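Local coordinates for protein pumilio homology domain family member 4 (Saccharomyces cerevisiae, PDB 3BWT) that binds mRNA through its Pumilio homology domain, the repeat-built RNA-binding part of a longer protein and the part held in this chain, at residues A[174-178]-A[211-215]; A[303-307]-A[329-333]. One frame throughout, in Å; residues are numbered along the deposited sequence.

Contact 1. Residues A[174-178]-A[211-215]; sequences QRCLD and YIITK
Tyr211 reaches from helix 205-219 against Gln174, Leu177 and Asp178 of helix 169-179, and its side chain can be followed atom by atom. CB sits beside the outer part of Gln174, with CG and NE2 of that residue at about van der Waals distance. Tyr211 CG comes next, 3.7 Å from Gln174 CG. With its CG anti to the backbone N (chi1 -157°), the tyrosine turns one face to the glutamine, whose amide plane lies 20° from the ring plane in an offset stack; Gln174 CD stands above the rim. Tyr211 CD2 meets Gln174 CB at 3.6 Å and Tyr211 CE2 lies against the backbone O of Gln174, while Leu177 CD1 touches the ring at its edge and also packs on Ile212 CG1 at 3.9 Å. At the tip, Tyr211 OH donates to Asp178 OD1 at 2.6 Å, an oxygen close to the ring plane whose modelled position is less certain. Asp178 OD1 also makes an equally doubtful salt bridge of 3.5 Å with Lys215 NZ. Lys215 NZ has its stronger salt-bridge partner in Glu218, and Asp178 OD2 faces Arg175 NE in a long pairing of charges only. Buried Leu177 also packs on Cys185 and Cys189 of helix 182-193. The axes of segments 174-178 and 211-215 run nearly parallel, 20° apart, and approach to 10.4 Å, as is characteristic of corresponding helices in successive Pumilio repeats, here 5 and 6.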
loop_
_atom_site.group_PDB
_atom_site.type_symbol
_atom_site.label_atom_id
_atom_site.label_comp_id
_atom_site.label_asym_id
_atom_site.label_seq_id
_atom_site.Cartn_x
_atom_site.Cartn_y
_atom_site.Cartn_z
ATOM N N GLN A 174 4.860 -0.509 -1.233
ATOM C CA GLN A 174 4.281 0.237 -2.348
ATOM C C GLN A 174 4.250 1.747 -2.087
ATOM O O GLN A 174 4.352 2.546 -3.013
ATOM C CB GLN A 174 2.888 -0.295 -2.709
ATOM C CG GLN A 174 2.909 -1.706 -3.296
ATOM C CD GLN A 174 1.516 -2.246 -3.596
ATOM O OE1 GLN A 174 0.515 -1.571 -3.345
ATOM N NE2 GLN A 174 1.447 -3.459 -4.149
ATOM N N ARG A 175 4.100 2.126 -0.830
ATOM C CA ARG A 175 4.141 3.534 -0.467
ATOM C C ARG A 175 5.561 4.085 -0.667
ATOM O O ARG A 175 5.737 5.248 -1.040
ATOM C CB ARG A 175 3.675 3.718 0.975
ATOM C CG ARG A 175 2.937 5.014 1.247
ATOM C CD ARG A 175 1.912 5.314 0.173
ATOM N NE ARG A 175 0.836 4.332 0.132
ATOM C CZ ARG A 175 -0.419 4.584 0.490
ATOM N NH1 ARG A 175 -0.760 5.796 0.910
ATOM N NH2 ARG A 175 -1.335 3.624 0.424
ATOM N N CYS A 176 6.567 3.242 -0.431
ATOM C CA CYS A 176 7.964 3.613 -0.648
ATOM C C CYS A 176 8.203 3.977 -2.104
ATOM O O CYS A 176 8.872 4.969 -2.402
ATOM C CB CYS A 176 8.907 2.481 -0.232
ATOM S SG CYS A 176 9.061 2.224 1.571
ATOM N N LEU A 177 7.656 3.176 -3.012
ATOM C CA LEU A 177 7.810 3.428 -4.444
ATOM C C LEU A 177 7.000 4.632 -4.901
ATOM O O LEU A 177 7.263 5.192 -5.961
ATOM C CB LEU A 177 7.393 2.207 -5.258
ATOM C CG LEU A 177 8.266 0.980 -5.039
ATOM C CD1 LEU A 177 7.731 -0.164 -5.850
ATOM C CD2 LEU A 177 9.693 1.282 -5.408
ATOM N N ASP A 178 6.005 5.013 -4.106
ATOM C CA ASP A 178 5.176 6.168 -4.415
ATOM C C ASP A 178 5.917 7.474 -4.142
ATOM O O ASP A 178 5.807 8.426 -4.906
ATOM C CB ASP A 178 3.892 6.138 -3.585
ATOM C CG ASP A 178 2.803 5.278 -4.208
ATOM O OD1 ASP A 178 2.991 4.790 -5.341
ATOM O OD2 ASP A 178 1.749 5.091 -3.561
ATOM N N TYR A 211 3.728 -3.652 -8.937
ATOM C CA TYR A 211 3.659 -2.235 -8.667
ATOM C C TYR A 211 4.857 -1.504 -9.268
ATOM O O TYR A 211 4.751 -0.354 -9.695
ATOM C CB TYR A 211 3.547 -1.978 -7.166
ATOM C CG TYR A 211 2.921 -0.639 -6.857
ATOM C CD1 TYR A 211 1.638 -0.335 -7.300
ATOM C CD2 TYR A 211 3.617 0.325 -6.146
ATOM C CE1 TYR A 211 1.065 0.884 -7.031
ATOM C CE2 TYR A 211 3.055 1.555 -5.876
ATOM C CZ TYR A 211 1.779 1.831 -6.319
ATOM O OH TYR A 211 1.220 3.057 -6.050
ATOM N N ILE A 212 5.999 -2.177 -9.301
ATOM C CA ILE A 212 7.192 -1.610 -9.899
ATOM C C ILE A 212 6.886 -1.256 -11.335
ATOM O O ILE A 212 7.236 -0.183 -11.806
ATOM C CB ILE A 212 8.352 -2.614 -9.883
ATOM C CG1 ILE A 212 8.782 -2.887 -8.443
ATOM C CG2 ILE A 212 9.521 -2.114 -10.762
ATOM C CD1 ILE A 212 9.795 -3.997 -8.311
ATOM N N ILE A 213 6.222 -2.174 -12.027
ATOM C CA ILE A 213 5.884 -1.981 -13.427
ATOM C C ILE A 213 4.826 -0.900 -13.580
ATOM O O ILE A 213 4.947 -0.014 -14.413
ATOM C CB ILE A 213 5.402 -3.286 -14.040
ATOM C CG1 ILE A 213 6.498 -4.340 -13.890
ATOM C CG2 ILE A 213 5.032 -3.092 -15.501
ATOM C CD1 ILE A 213 6.199 -5.643 -14.581
ATOM N N THR A 214 3.792 -0.976 -12.756
ATOM C CA THR A 214 2.770 0.061 -12.694
ATOM C C THR A 214 3.372 1.459 -12.625
ATOM O O THR A 214 2.962 2.369 -13.348
ATOM C CB THR A 214 1.877 -0.153 -11.459
ATOM O OG1 THR A 214 1.032 -1.283 -11.690
ATOM C CG2 THR A 214 1.021 1.081 -11.168
ATOM N N LYS A 215 4.350 1.611 -11.742
ATOM C CA LYS A 215 4.966 2.899 -11.468
ATOM C C LYS A 215 5.793 3.374 -12.650
ATOM O O LYS A 215 5.662 4.518 -13.104
ATOM C CB LYS A 215 5.825 2.806 -10.204
ATOM C CG LYS A 215 5.063 3.165 -8.937
ATOM C CD LYS A 215 5.125 4.682 -8.705
ATOM C CE LYS A 215 3.863 5.216 -8.054
ATOM N NZ LYS A 215 3.765 6.701 -8.128
#

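Contact 2. Residues A[303-307]-A[329-333]; sequences YKRLS and GMLHL
The phenol of Tyr303 points from helix 300-310 into the carboxy-terminal tail, where its OH faces the backbone carbonyls of Met330 and Leu331. Held with CG anti to the backbone N (chi1 173°), the side chain stands out from its helix and presents a different part of the ring to each neighbour. Met330 O lies at one edge, near the ring plane, 3.3 Å from Tyr303 CE1, and Lys304 CE lies at another part of the edge, on the CD2/CE2 side. Over one face of the Tyr303 ring comes Ser307 OG, 3.6 Å above its plane and displaced toward the rim. That hydroxyl is itself tied down, donating to Tyr303 O at 3.0 Å from above the carbonyl plane; the same oxygen accepts the helical bond from Ser307 N. Leu331 brings CD2 to within 3.8 Å of Ser307 OG and continues onto Ala311 and Leu314. Leu333 approaches obliquely, with CD2 4.4 Å from Tyr303 CE1, and touches His296, whose ring meets that of Tyr303 edge-to-face. Tyr303 OH is 2.9 Å from Met330 O and 2.7 Å from Leu331 O, though its position is less sure. A phenylalanine here would probably keep the ring packing but leave these two tail carbonyls without the hydroxyl as a polar partner. One phenolic proton could not fully serve both oxygens; if the hydroxyl is placed correctly, the two carbonyls would probably compete for it, while the apolar packing brings the chain end against the last Pumilio repeat.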
loop_
_atom_site.group_PDB
_atom_site.type_symbol
_atom_site.label_atom_id
_atom_site.label_comp_id
_atom_site.label_asym_id
_atom_site.label_seq_id
_atom_site.Cartn_x
_atom_site.Cartn_y
_atom_site.Cartn_z
ATOM N N TYR A 303 -1.894 -12.229 -33.174
ATOM C CA TYR A 303 -3.264 -12.657 -32.894
ATOM C C TYR A 303 -3.684 -13.847 -33.758
ATOM O O TYR A 303 -4.217 -14.848 -33.264
ATOM C CB TYR A 303 -4.234 -11.495 -33.108
ATOM C CG TYR A 303 -5.691 -11.884 -33.000
ATOM C CD1 TYR A 303 -6.287 -12.089 -31.755
ATOM C CD2 TYR A 303 -6.476 -12.051 -34.143
ATOM C CE1 TYR A 303 -7.630 -12.444 -31.651
ATOM C CE2 TYR A 303 -7.814 -12.403 -34.052
ATOM C CZ TYR A 303 -8.386 -12.597 -32.804
ATOM O OH TYR A 303 -9.713 -12.940 -32.708
ATOM N N LYS A 304 -3.449 -13.721 -35.057
ATOM C CA LYS A 304 -3.741 -14.789 -35.992
ATOM C C LYS A 304 -2.898 -16.007 -35.653
ATOM O O LYS A 304 -3.364 -17.145 -35.759
ATOM C CB LYS A 304 -3.488 -14.324 -37.433
ATOM C CG LYS A 304 -4.474 -13.248 -37.901
ATOM C CD LYS A 304 -5.904 -13.606 -37.478
ATOM C CE LYS A 304 -6.942 -12.645 -38.046
ATOM N NZ LYS A 304 -8.328 -13.032 -37.633
ATOM N N ARG A 305 -1.661 -15.768 -35.229
ATOM C CA ARG A 305 -0.791 -16.862 -34.839
ATOM C C ARG A 305 -1.328 -17.612 -33.609
ATOM O O ARG A 305 -1.391 -18.846 -33.602
ATOM C CB ARG A 305 0.638 -16.371 -34.622
ATOM C CG ARG A 305 1.578 -17.500 -34.289
ATOM C CD ARG A 305 3.015 -17.036 -34.159
ATOM N NE ARG A 305 3.911 -18.134 -33.809
ATOM C CZ ARG A 305 5.223 -18.006 -33.622
ATOM N NH1 ARG A 305 5.819 -16.825 -33.773
ATOM N NH2 ARG A 305 5.947 -19.068 -33.306
ATOM N N LEU A 306 -1.713 -16.873 -32.592
ATOM C CA LEU A 306 -2.360 -17.454 -31.420
ATOM C C LEU A 306 -3.660 -18.158 -31.794
ATOM O O LEU A 306 -3.904 -19.289 -31.383
ATOM C CB LEU A 306 -2.672 -16.377 -30.384
ATOM C CG LEU A 306 -1.529 -15.625 -29.706
ATOM C CD1 LEU A 306 -2.103 -14.528 -28.830
ATOM C CD2 LEU A 306 -0.707 -16.571 -28.868
ATOM N N SER A 307 -4.512 -17.464 -32.545
ATOM C CA SER A 307 -5.794 -18.016 -32.949
ATOM C C SER A 307 -5.662 -19.398 -33.566
ATOM O O SER A 307 -6.442 -20.298 -33.251
ATOM C CB SER A 307 -6.484 -17.087 -33.935
ATOM O OG SER A 307 -6.983 -15.948 -33.277
ATOM N N GLY A 329 -14.775 -16.628 -27.301
ATOM C CA GLY A 329 -15.196 -15.251 -27.451
ATOM C C GLY A 329 -14.081 -14.361 -27.958
ATOM O O GLY A 329 -14.331 -13.275 -28.482
ATOM N N MET A 330 -12.846 -14.824 -27.810
ATOM C CA MET A 330 -11.692 -14.010 -28.163
ATOM C C MET A 330 -11.182 -14.353 -29.552
ATOM O O MET A 330 -10.165 -13.818 -29.990
ATOM C CB MET A 330 -10.564 -14.218 -27.144
ATOM C CG MET A 330 -11.002 -14.170 -25.685
ATOM S SD MET A 330 -11.741 -12.591 -25.216
ATOM C CE MET A 330 -10.569 -11.456 -25.957
ATOM N N LEU A 331 -11.902 -15.223 -30.254
ATOM C CA LEU A 331 -11.320 -15.924 -31.396
ATOM C C LEU A 331 -11.371 -15.283 -32.781
ATOM O O LEU A 331 -10.421 -15.429 -33.555
ATOM C CB LEU A 331 -11.832 -17.359 -31.469
ATOM C CG LEU A 331 -10.863 -18.319 -30.789
ATOM C CD1 LEU A 331 -11.136 -19.743 -31.246
ATOM C CD2 LEU A 331 -9.425 -17.906 -31.104
ATOM N N HIS A 332 -12.453 -14.598 -33.125
ATOM C CA HIS A 332 -12.548 -14.100 -34.499
ATOM C C HIS A 332 -12.569 -12.578 -34.611
ATOM O O HIS A 332 -12.113 -12.021 -35.610
ATOM C CB HIS A 332 -13.717 -14.760 -35.232
ATOM C CG HIS A 332 -13.640 -16.256 -35.236
ATOM N ND1 HIS A 332 -12.782 -16.954 -36.060
ATOM C CD2 HIS A 332 -14.289 -17.186 -34.495
ATOM C CE1 HIS A 332 -12.916 -18.249 -35.836
ATOM N NE2 HIS A 332 -13.825 -18.418 -34.891
ATOM N N LEU A 333 -13.091 -11.926 -33.574
ATOM C CA LEU A 333 -13.025 -10.473 -33.416
ATOM C C LEU A 333 -12.720 -9.711 -34.709
ATOM O O LEU A 333 -13.099 -8.548 -34.865
ATOM C CB LEU A 333 -11.989 -10.124 -32.345
ATOM C CG LEU A 333 -12.432 -10.260 -30.886
ATOM C CD1 LEU A 333 -13.551 -11.279 -30.743
ATOM C CD2 LEU A 333 -11.245 -10.630 -30.002
#

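In the fold
Both contacts belong to the same Pumilio homology domain but lie in different parts of its repeat array. Contact 1 joins repeats 5 and 6 in the body of the array, its centre 9 Å from the centre of the chain; contact 2, at 36 Å, folds the carboxy-terminal tail onto repeat 8. Their centres are 33 Å apart and their nearest atoms about 19 Å, so they do not touch, and they follow one another along the sequence. In Pumilio domains the second helices of the repeats line the concave RNA-binding surface, and contact 1 joins two helices that are probably of this set. Contact 2 lies instead at the end of the array.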